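Ferritin (Mycoplasma penetrans, PDB 7DIE) probably oxidises ferrous iron and stores it as ferric iron inside a 24-subunit protein shell, as other ferritins do. Local coordinates at residues F6-R11 / A119-T124; E93-A98 / T147-P152. All coordinates share one frame; numbering follows the deposited sequence. Where two conformers were deposited one is given.

Interaction 1: residues F6-R11 / A119-T124; sequences FNKDER and AKDFET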
ATOM      1  N   PHE A   6     -43.468  31.008   8.036  1.00 25.35           N
ATOM      2  CA  PHE A   6     -43.975  29.640   8.119  1.00 24.84           C
ATOM      3  C   PHE A   6     -45.388  29.599   8.677  1.00 30.29           C
ATOM      4  O   PHE A   6     -46.162  28.699   8.327  1.00 29.77           O
ATOM      5  CB  PHE A   6     -43.032  28.792   8.966  1.00 29.70           C
ATOM      6  CG  PHE A   6     -41.759  28.471   8.249  1.00 30.77           C
ATOM      7  CD1 PHE A   6     -41.702  27.379   7.391  1.00 32.69           C
ATOM      8  CD2 PHE A   6     -40.651  29.309   8.363  1.00 32.42           C
ATOM      9  CE1 PHE A   6     -40.532  27.083   6.692  1.00 30.26           C
ATOM     10  CE2 PHE A   6     -39.476  29.019   7.660  1.00 32.67           C
ATOM     11  CZ  PHE A   6     -39.432  27.900   6.818  1.00 30.20           C
ATOM     12  N   ASN A   7     -45.733  30.562   9.530  1.00 32.86           N
ATOM     13  CA  ASN A   7     -47.109  30.750   9.989  1.00 30.55           C
ATOM     14  C   ASN A   7     -47.713  29.448  10.525  1.00 30.70           C
ATOM     15  O   ASN A   7     -48.813  29.044  10.150  1.00 31.87           O
ATOM     16  CB  ASN A   7     -47.964  31.312   8.856  1.00 36.46           C
ATOM     17  CG  ASN A   7     -49.312  31.786   9.336  1.00 47.30           C
ATOM     18  OD1 ASN A   7     -49.419  32.444  10.375  1.00 49.13           O
ATOM     19  ND2 ASN A   7     -50.353  31.446   8.592  1.00 50.85           N
ATOM     20  N   LYS A   8     -46.965  28.765  11.390  1.00 32.14           N
ATOM     21  CA  LYS A   8     -47.454  27.504  11.939  1.00 30.33           C
ATOM     22  C   LYS A   8     -48.567  27.788  12.940  1.00 33.47           C
ATOM     23  O   LYS A   8     -48.586  28.830  13.590  1.00 29.55           O
ATOM     24  CB  LYS A   8     -46.324  26.726  12.624  1.00 29.49           C
ATOM     25  CG  LYS A   8     -45.114  26.407  11.711  1.00 26.60           C
ATOM     26  CD  LYS A   8     -45.502  25.646  10.445  1.00 26.84           C
ATOM     27  CE  LYS A   8     -45.999  24.217  10.735  1.00 25.26           C
ATOM     28  NZ  LYS A   8     -46.475  23.573   9.479  1.00 22.82           N
ATOM     29  N   ASP A   9     -49.535  26.876  13.044  0.56 32.19           N
ATOM     30  CA  ASP A   9     -50.599  27.121  14.010  0.56 34.69           C
ATOM     31  C   ASP A   9     -50.116  26.766  15.403  0.56 35.37           C
ATOM     32  O   ASP A   9     -49.554  25.689  15.633  0.56 30.51           O
ATOM     33  CB  ASP A   9     -51.891  26.362  13.712  0.56 34.59           C
ATOM     34  CG  ASP A   9     -53.086  26.959  14.484  0.56 37.98           C
ATOM     35  OD1 ASP A   9     -53.288  26.605  15.674  0.56 38.70           O
ATOM     36  OD2 ASP A   9     -53.780  27.843  13.928  0.56 32.96           O
ATOM     37  N   GLU A  10     -50.361  27.678  16.333  1.00 28.55           N
ATOM     38  CA  GLU A  10     -49.849  27.537  17.693  1.00 32.65           C
ATOM     39  C   GLU A  10     -50.410  26.315  18.417  1.00 34.36           C
ATOM     40  O   GLU A  10     -49.732  25.772  19.289  1.00 32.61           O
ATOM     41  CB  GLU A  10     -50.117  28.798  18.520  1.00 47.60           C
ATOM     42  CG  GLU A  10     -49.361  28.799  19.851  1.00 63.26           C
ATOM     43  CD  GLU A  10     -49.337  30.150  20.549  1.00 82.72           C
ATOM     44  OE1 GLU A  10     -48.296  30.846  20.473  1.00 79.23           O
ATOM     45  OE2 GLU A  10     -50.362  30.505  21.180  1.00 78.93           O
ATOM     46  N   ARG A  11     -51.582  25.855  18.037  1.00 34.10           N
ATOM     47  CA  ARG A  11     -52.114  24.663  18.636  1.00 40.33           C
ATOM     48  C   ARG A  11     -51.266  23.433  18.332  1.00 33.69           C
ATOM     49  O   ARG A  11     -50.996  22.667  19.205  1.00 32.49           O
ATOM     50  CB  ARG A  11     -53.494  24.377  18.130  1.00 40.89           C
ATOM     51  CG  ARG A  11     -54.537  25.189  18.810  1.00 60.67           C
ATOM     52  CD  ARG A  11     -54.697  24.707  20.210  1.00 69.10           C
ATOM     53  NE  ARG A  11     -55.648  25.551  20.863  1.00 80.69           N
ATOM     54  CZ  ARG A  11     -56.553  25.129  21.731  1.00 79.53           C
ATOM     55  NH1 ARG A  11     -57.383  26.009  22.247  1.00 70.10           N
ATOM     56  NH2 ARG A  11     -56.603  23.849  22.089  1.00 76.61           N
ATOM     57  N   ALA A 119     -55.545  18.756  11.330  1.00 26.65           N
ATOM     58  CA  ALA A 119     -55.353  20.187  11.143  1.00 29.23           C
ATOM     59  C   ALA A 119     -54.707  20.532   9.822  1.00 30.61           C
ATOM     60  O   ALA A 119     -54.428  21.715   9.595  1.00 33.32           O
ATOM     61  CB  ALA A 119     -54.509  20.743  12.291  1.00 30.47           C
ATOM     62  N   LYS A 120     -54.468  19.539   8.954  1.00 27.73           N
ATOM     63  CA  LYS A 120     -53.837  19.746   7.648  1.00 29.34           C
ATOM     64  C   LYS A 120     -52.437  20.320   7.804  1.00 30.11           C
ATOM     65  O   LYS A 120     -51.935  21.029   6.926  1.00 26.16           O
ATOM     66  CB  LYS A 120     -54.671  20.655   6.735  1.00 39.97           C
ATOM     67  CG  LYS A 120     -56.159  20.409   6.776  1.00 38.70           C
ATOM     68  CD  LYS A 120     -56.485  19.068   6.198  1.00 37.01           C
ATOM     69  CE  LYS A 120     -57.977  18.952   5.873  1.00 39.07           C
ATOM     70  NZ  LYS A 120     -58.319  17.531   5.625  1.00 41.54           N
ATOM     71  N   ASP A 121     -51.797  20.039   8.934  1.00 29.41           N
ATOM     72  CA  ASP A 121     -50.394  20.412   9.109  1.00 27.16           C
ATOM     73  C   ASP A 121     -49.576  19.232   8.595  1.00 28.11           C
ATOM     74  O   ASP A 121     -49.189  18.344   9.343  1.00 28.68           O
ATOM     75  CB  ASP A 121     -50.084  20.744  10.558  1.00 28.32           C
ATOM     76  CG  ASP A 121     -48.657  21.254  10.743  1.00 30.62           C
ATOM     77  OD1 ASP A 121     -47.856  21.173   9.789  1.00 28.42           O
ATOM     78  OD2 ASP A 121     -48.344  21.748  11.829  1.00 27.84           O
ATOM     79  N   PHE A 122     -49.341  19.207   7.290  1.00 26.88           N
ATOM     80  CA  PHE A 122     -48.638  18.075   6.700  1.00 26.24           C
ATOM     81  C   PHE A 122     -47.151  18.114   6.981  1.00 25.82           C
ATOM     82  O   PHE A 122     -46.506  17.060   6.954  1.00 28.46           O
ATOM     83  CB  PHE A 122     -48.886  18.038   5.205  1.00 25.28           C
ATOM     84  CG  PHE A 122     -50.314  17.765   4.865  1.00 28.31           C
ATOM     85  CD1 PHE A 122     -50.796  16.471   4.846  1.00 27.67           C
ATOM     86  CD2 PHE A 122     -51.195  18.818   4.629  1.00 33.08           C
ATOM     87  CE1 PHE A 122     -52.142  16.231   4.557  1.00 31.48           C
ATOM     88  CE2 PHE A 122     -52.537  18.573   4.340  1.00 30.78           C
ATOM     89  CZ  PHE A 122     -53.000  17.286   4.309  1.00 29.54           C
ATOM     90  N   GLU A 123     -46.598  19.302   7.249  1.00 28.25           N
ATOM     91  CA  GLU A 123     -45.207  19.363   7.686  1.00 27.86           C
ATOM     92  C   GLU A 123     -45.025  18.630   9.010  1.00 28.75           C
ATOM     93  O   GLU A 123     -44.098  17.829   9.166  1.00 24.01           O
ATOM     94  CB  GLU A 123     -44.756  20.819   7.791  1.00 26.25           C
ATOM     95  CG  GLU A 123     -44.731  21.492   6.410  1.00 27.68           C
ATOM     96  CD  GLU A 123     -44.536  23.002   6.456  1.00 25.51           C
ATOM     97  OE1 GLU A 123     -44.634  23.601   7.535  1.00 27.07           O
ATOM     98  OE2 GLU A 123     -44.268  23.587   5.390  1.00 29.09           O
ATOM     99  N   THR A 124     -45.899  18.891   9.983  1.00 24.89           N
ATOM    100  CA  THR A 124     -45.769  18.209  11.269  1.00 24.98           C
ATOM    101  C   THR A 124     -46.089  16.723  11.139  1.00 28.68           C
ATOM    102  O   THR A 124     -45.391  15.875  11.719  1.00 26.09           O
ATOM    103  CB  THR A 124     -46.666  18.896  12.310  1.00 24.42           C
ATOM    104  OG1 THR A 124     -46.213  20.242  12.494  1.00 27.17           O
ATOM    105  CG2 THR A 124     -46.588  18.179  13.662  1.00 24.10           C
TER
HETATM  106  O   HOH W   1     -49.341  24.242  11.732  1.00 31.45           O
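Asp121 OD1 accepts two hydrogen bonds that arrive from opposite faces of its carboxylate. Lys8 NZ comes in from one face, 2.8 Å from Asp121 OD1 and 42° out of the plane, while Thr124 N reaches the same oxygen from the other face at 3.0 Å. The second bond makes Asp121 the N-cap of helix 122-150. Its other oxygen, Asp121 OD2, takes a bond from Thr124 OG1 at 2.7 Å, also out of plane, so the carboxylate is held by both of its oxygens. The ammonium group of Lys8 has a further carboxylate partner: Lys8 NZ lies 2.7 Å from Glu123 OE1, on the anti side and tilted out of the carboxylate plane. These two salt bridges tie the N-terminal segment to the first turn of the helix. Lys8 bends at chi2 (-56°) and chi3 (-67°), which swings its ammonium group to the acidic pair although its CB does not point there, and it crosses Asp121 at about a right angle. Glu123 runs extended beyond CG, and its OE2 forms a salt bridge with Arg106 NE of a second subunit, its strongest polar partner. Lys8 and the helix N-terminus probably favour a charged Asp121, as Lys8 and Arg106 probably do for Glu123. One water adds a thinner link, accepting from Asp9 N at 2.9 Å and donating weakly to Asp121 OD2. Just before Asp121, Lys120 takes positive phi in the Schellman motif that closes helix 91-118. Tyr67 of helix 43-70 packs against Lys8, Asp121 and Glu123, and Met13 of helix 10-39 touches Lys8 and Thr124; the cluster thus lies at one end of the four-helix bundle.

Interaction 2: residues E93-A98 / T147-P152; sequences EVLDAA and TYVHSP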
ATOM      1  N   GLU A  93     -40.914  -3.891  39.700  1.00 29.70           N
ATOM      2  CA  GLU A  93     -41.612  -2.612  39.806  1.00 31.53           C
ATOM      3  C   GLU A  93     -40.948  -1.539  38.955  1.00 29.78           C
ATOM      4  O   GLU A  93     -41.639  -0.676  38.397  1.00 27.43           O
ATOM      5  CB  GLU A  93     -41.669  -2.168  41.269  1.00 33.22           C
ATOM      6  CG  GLU A  93     -42.656  -2.993  42.085  1.00 33.45           C
ATOM      7  CD  GLU A  93     -42.531  -2.738  43.567  1.00 44.49           C
ATOM      8  OE1 GLU A  93     -41.632  -1.972  43.964  1.00 49.43           O
ATOM      9  OE2 GLU A  93     -43.326  -3.316  44.330  1.00 52.40           O
ATOM     10  N   VAL A  94     -39.614  -1.582  38.848  1.00 30.60           N
ATOM     11  CA  VAL A  94     -38.897  -0.661  37.964  1.00 27.75           C
ATOM     12  C   VAL A  94     -39.355  -0.836  36.521  1.00 27.52           C
ATOM     13  O   VAL A  94     -39.625   0.142  35.811  1.00 29.47           O
ATOM     14  CB  VAL A  94     -37.380  -0.879  38.094  1.00 29.58           C
ATOM     15  CG1 VAL A  94     -36.642  -0.202  36.933  1.00 29.10           C
ATOM     16  CG2 VAL A  94     -36.899  -0.339  39.430  1.00 27.13           C
ATOM     17  N   LEU A  95     -39.424  -2.084  36.053  1.00 28.45           N
ATOM     18  CA  LEU A  95     -39.814  -2.276  34.663  1.00 28.27           C
ATOM     19  C   LEU A  95     -41.282  -1.932  34.445  1.00 30.18           C
ATOM     20  O   LEU A  95     -41.631  -1.419  33.375  1.00 28.43           O
ATOM     21  CB  LEU A  95     -39.513  -3.698  34.201  1.00 26.59           C
ATOM     22  CG  LEU A  95     -38.176  -3.865  33.446  1.00 31.08           C
ATOM     23  CD1 LEU A  95     -38.162  -3.098  32.114  1.00 25.67           C
ATOM     24  CD2 LEU A  95     -36.996  -3.445  34.309  1.00 28.70           C
ATOM     25  N   ASP A  96     -42.148  -2.181  35.442  1.00 29.51           N
ATOM     26  CA  ASP A  96     -43.545  -1.734  35.348  1.00 32.27           C
ATOM     27  C   ASP A  96     -43.623  -0.246  35.036  1.00 32.55           C
ATOM     28  O   ASP A  96     -44.417   0.200  34.195  1.00 31.59           O
ATOM     29  CB  ASP A  96     -44.298  -1.996  36.664  1.00 34.82           C
ATOM     30  CG  ASP A  96     -44.638  -3.460  36.886  1.00 41.44           C
ATOM     31  OD1 ASP A  96     -44.666  -4.248  35.915  1.00 38.22           O
ATOM     32  OD2 ASP A  96     -44.880  -3.825  38.060  1.00 43.73           O
ATOM     33  N   ALA A  97     -42.828   0.544  35.744  1.00 29.41           N
ATOM     34  CA  ALA A  97     -42.883   1.987  35.562  1.00 29.00           C
ATOM     35  C   ALA A  97     -42.349   2.378  34.193  1.00 31.71           C
ATOM     36  O   ALA A  97     -42.896   3.275  33.542  1.00 29.59           O
ATOM     37  CB  ALA A  97     -42.095   2.678  36.672  1.00 29.53           C
ATOM     38  N   ALA A  98     -41.282   1.708  33.738  1.00 28.00           N
ATOM     39  CA  ALA A  98     -40.737   1.984  32.411  1.00 29.96           C
ATOM     40  C   ALA A  98     -41.739   1.643  31.314  1.00 26.81           C
ATOM     41  O   ALA A  98     -41.887   2.392  30.340  1.00 27.89           O
ATOM     42  CB  ALA A  98     -39.439   1.198  32.206  1.00 25.69           C
ATOM     43  N   THR A 147     -40.622  -8.412  29.922  1.00 30.11           N
ATOM     44  CA  THR A 147     -40.851  -9.851  29.804  1.00 33.07           C
ATOM     45  C   THR A 147     -39.772 -10.649  30.526  1.00 33.35           C
ATOM     46  O   THR A 147     -40.079 -11.607  31.249  1.00 32.51           O
ATOM     47  CB  THR A 147     -40.908 -10.261  28.329  1.00 38.16           C
ATOM     48  OG1 THR A 147     -42.043  -9.650  27.703  1.00 35.78           O
ATOM     49  CG2 THR A 147     -41.032 -11.779  28.197  1.00 36.65           C
ATOM     50  N   TYR A 148     -38.500 -10.275  30.347  1.00 28.71           N
ATOM     51  CA  TYR A 148     -37.431 -11.033  31.001  1.00 33.16           C
ATOM     52  C   TYR A 148     -37.581 -10.991  32.514  1.00 31.05           C
ATOM     53  O   TYR A 148     -37.478 -12.023  33.184  1.00 32.41           O
ATOM     54  CB  TYR A 148     -36.047 -10.499  30.624  1.00 31.91           C
ATOM     55  CG  TYR A 148     -35.755 -10.467  29.143  1.00 33.83           C
ATOM     56  CD1 TYR A 148     -36.320 -11.390  28.290  1.00 36.57           C
ATOM     57  CD2 TYR A 148     -34.917  -9.488  28.610  1.00 36.49           C
ATOM     58  CE1 TYR A 148     -36.057 -11.360  26.939  1.00 43.17           C
ATOM     59  CE2 TYR A 148     -34.650  -9.449  27.257  1.00 42.33           C
ATOM     60  CZ  TYR A 148     -35.219 -10.389  26.433  1.00 40.89           C
ATOM     61  OH  TYR A 148     -34.963 -10.358  25.085  1.00 59.25           O
ATOM     62  N   VAL A 149     -37.796  -9.799  33.079  1.00 29.90           N
ATOM     63  CA  VAL A 149     -37.806  -9.721  34.540  1.00 30.43           C
ATOM     64  C   VAL A 149     -39.087 -10.289  35.144  1.00 33.48           C
ATOM     65  O   VAL A 149     -39.110 -10.599  36.342  1.00 32.62           O
ATOM     66  CB  VAL A 149     -37.586  -8.286  35.060  1.00 33.51           C
ATOM     67  CG1 VAL A 149     -36.300  -7.683  34.475  1.00 31.69           C
ATOM     68  CG2 VAL A 149     -38.783  -7.404  34.805  1.00 35.24           C
ATOM     69  N   HIS A 150     -40.153 -10.431  34.364  1.00 30.35           N
ATOM     70  CA  HIS A 150     -41.395 -10.987  34.884  1.00 30.25           C
ATOM     71  C   HIS A 150     -41.552 -12.472  34.591  1.00 33.08           C
ATOM     72  O   HIS A 150     -42.531 -13.077  35.027  1.00 33.71           O
ATOM     73  CB  HIS A 150     -42.586 -10.203  34.336  1.00 33.85           C
ATOM     74  CG  HIS A 150     -42.862  -8.958  35.113  1.00 33.88           C
ATOM     75  ND1 HIS A 150     -42.343  -7.733  34.761  1.00 37.79           N
ATOM     76  CD2 HIS A 150     -43.534  -8.764  36.275  1.00 32.40           C
ATOM     77  CE1 HIS A 150     -42.713  -6.826  35.650  1.00 33.79           C
ATOM     78  NE2 HIS A 150     -43.438  -7.427  36.579  1.00 37.16           N
ATOM     79  N   SER A 151     -40.601 -13.078  33.901  1.00 29.75           N
ATOM     80  CA  SER A 151     -40.737 -14.481  33.541  1.00 31.13           C
ATOM     81  C   SER A 151     -40.595 -15.358  34.783  1.00 30.49           C
ATOM     82  O   SER A 151     -39.779 -15.066  35.661  1.00 30.25           O
ATOM     83  CB  SER A 151     -39.673 -14.859  32.513  1.00 32.34           C
ATOM     84  OG  SER A 151     -40.071 -14.425  31.234  1.00 39.14           O
ATOM     85  N   PRO A 152     -41.358 -16.446  34.879  1.00 34.78           N
ATOM     86  CA  PRO A 152     -41.248 -17.321  36.057  1.00 34.76           C
ATOM     87  C   PRO A 152     -39.851 -17.899  36.219  1.00 31.15           C
ATOM     88  O   PRO A 152     -39.200 -18.285  35.244  1.00 29.25           O
ATOM     89  CB  PRO A 152     -42.264 -18.441  35.773  1.00 37.13           C
ATOM     90  CG  PRO A 152     -43.157 -17.917  34.682  1.00 42.52           C
ATOM     91  CD  PRO A 152     -42.343 -16.932  33.894  1.00 35.39           C
TER
HETATM   92  O   HOH W   2     -44.770  -6.212  38.737  1.00 48.66           O
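With chi1 at -74° for Asp96 and -83° for His150, both side chains lie beside their own backbone N, and their ends meet across the groove between two helices. The carboxylate and the imidazole cross at about a right angle as side chains, yet their planes are only 24° apart. Asp96 OD1 approaches His150 CE1 obliquely at 3.2 Å, and no direct hydrogen bond forms with the ring nitrogens. A water completes the link instead: it donates to Asp96 OD2 and lies at the edge of the imidazole, in its plane, 2.8 Å from His150 NE2. Trp146, one turn back on helix 122-150, serves both groups. Its NE1 is hydrogen-bonded to Asp96 OD1, its backbone O takes His150 ND1, and its ring stacks on that of His150. The imidazole therefore has a partner at each nitrogen, which fixes its rotation, while the Asp96 carboxylate is gripped through both oxygens.

Deeper in, the contact turns apolar. Val149 CG2 sits between the backbone N and the carbonyl carbon of its own residue, and this branch meets Leu95, 3.8 Å from both Leu95 CB and Leu95 CG. The CA atoms of Leu95 and Val149, 7.7 Å apart, are the closest pair of CA atoms across the two segments. Leu95 also packs on Val145 and Trp146, while Val149 O accepts from Gln92 NE2. Near the end of the helix, Ser151 OG bonds back to Thr147 O at 2.8 Å. An apolar pair inside and a water-bridged polar pair toward the surface thus join helix 91-118 to the C-terminal end of helix 122-150, two members of the four-helix bundle of the ferritin fold.

In the fold
Helix 122-150 belongs to both contacts: interaction 1 holds its first turn and interaction 2 its last, on opposite sides of the chain's centre. The two contact centres are 39 Å apart and the nearest atoms about 23 Å, so they do not touch. Between them the same helix carries Asp134 and Asp138, which bind ferric iron together with Asp55 and His60 of helix 43-70. The side chain of Lys8 in interaction 1 is about 13 Å from a bound iron and that of Leu95 in interaction 2 about 11 Å. The side chain of Leu95 is also about 8 Å from that of Asp144, which binds iron in this protein, though none is bound there in this chain.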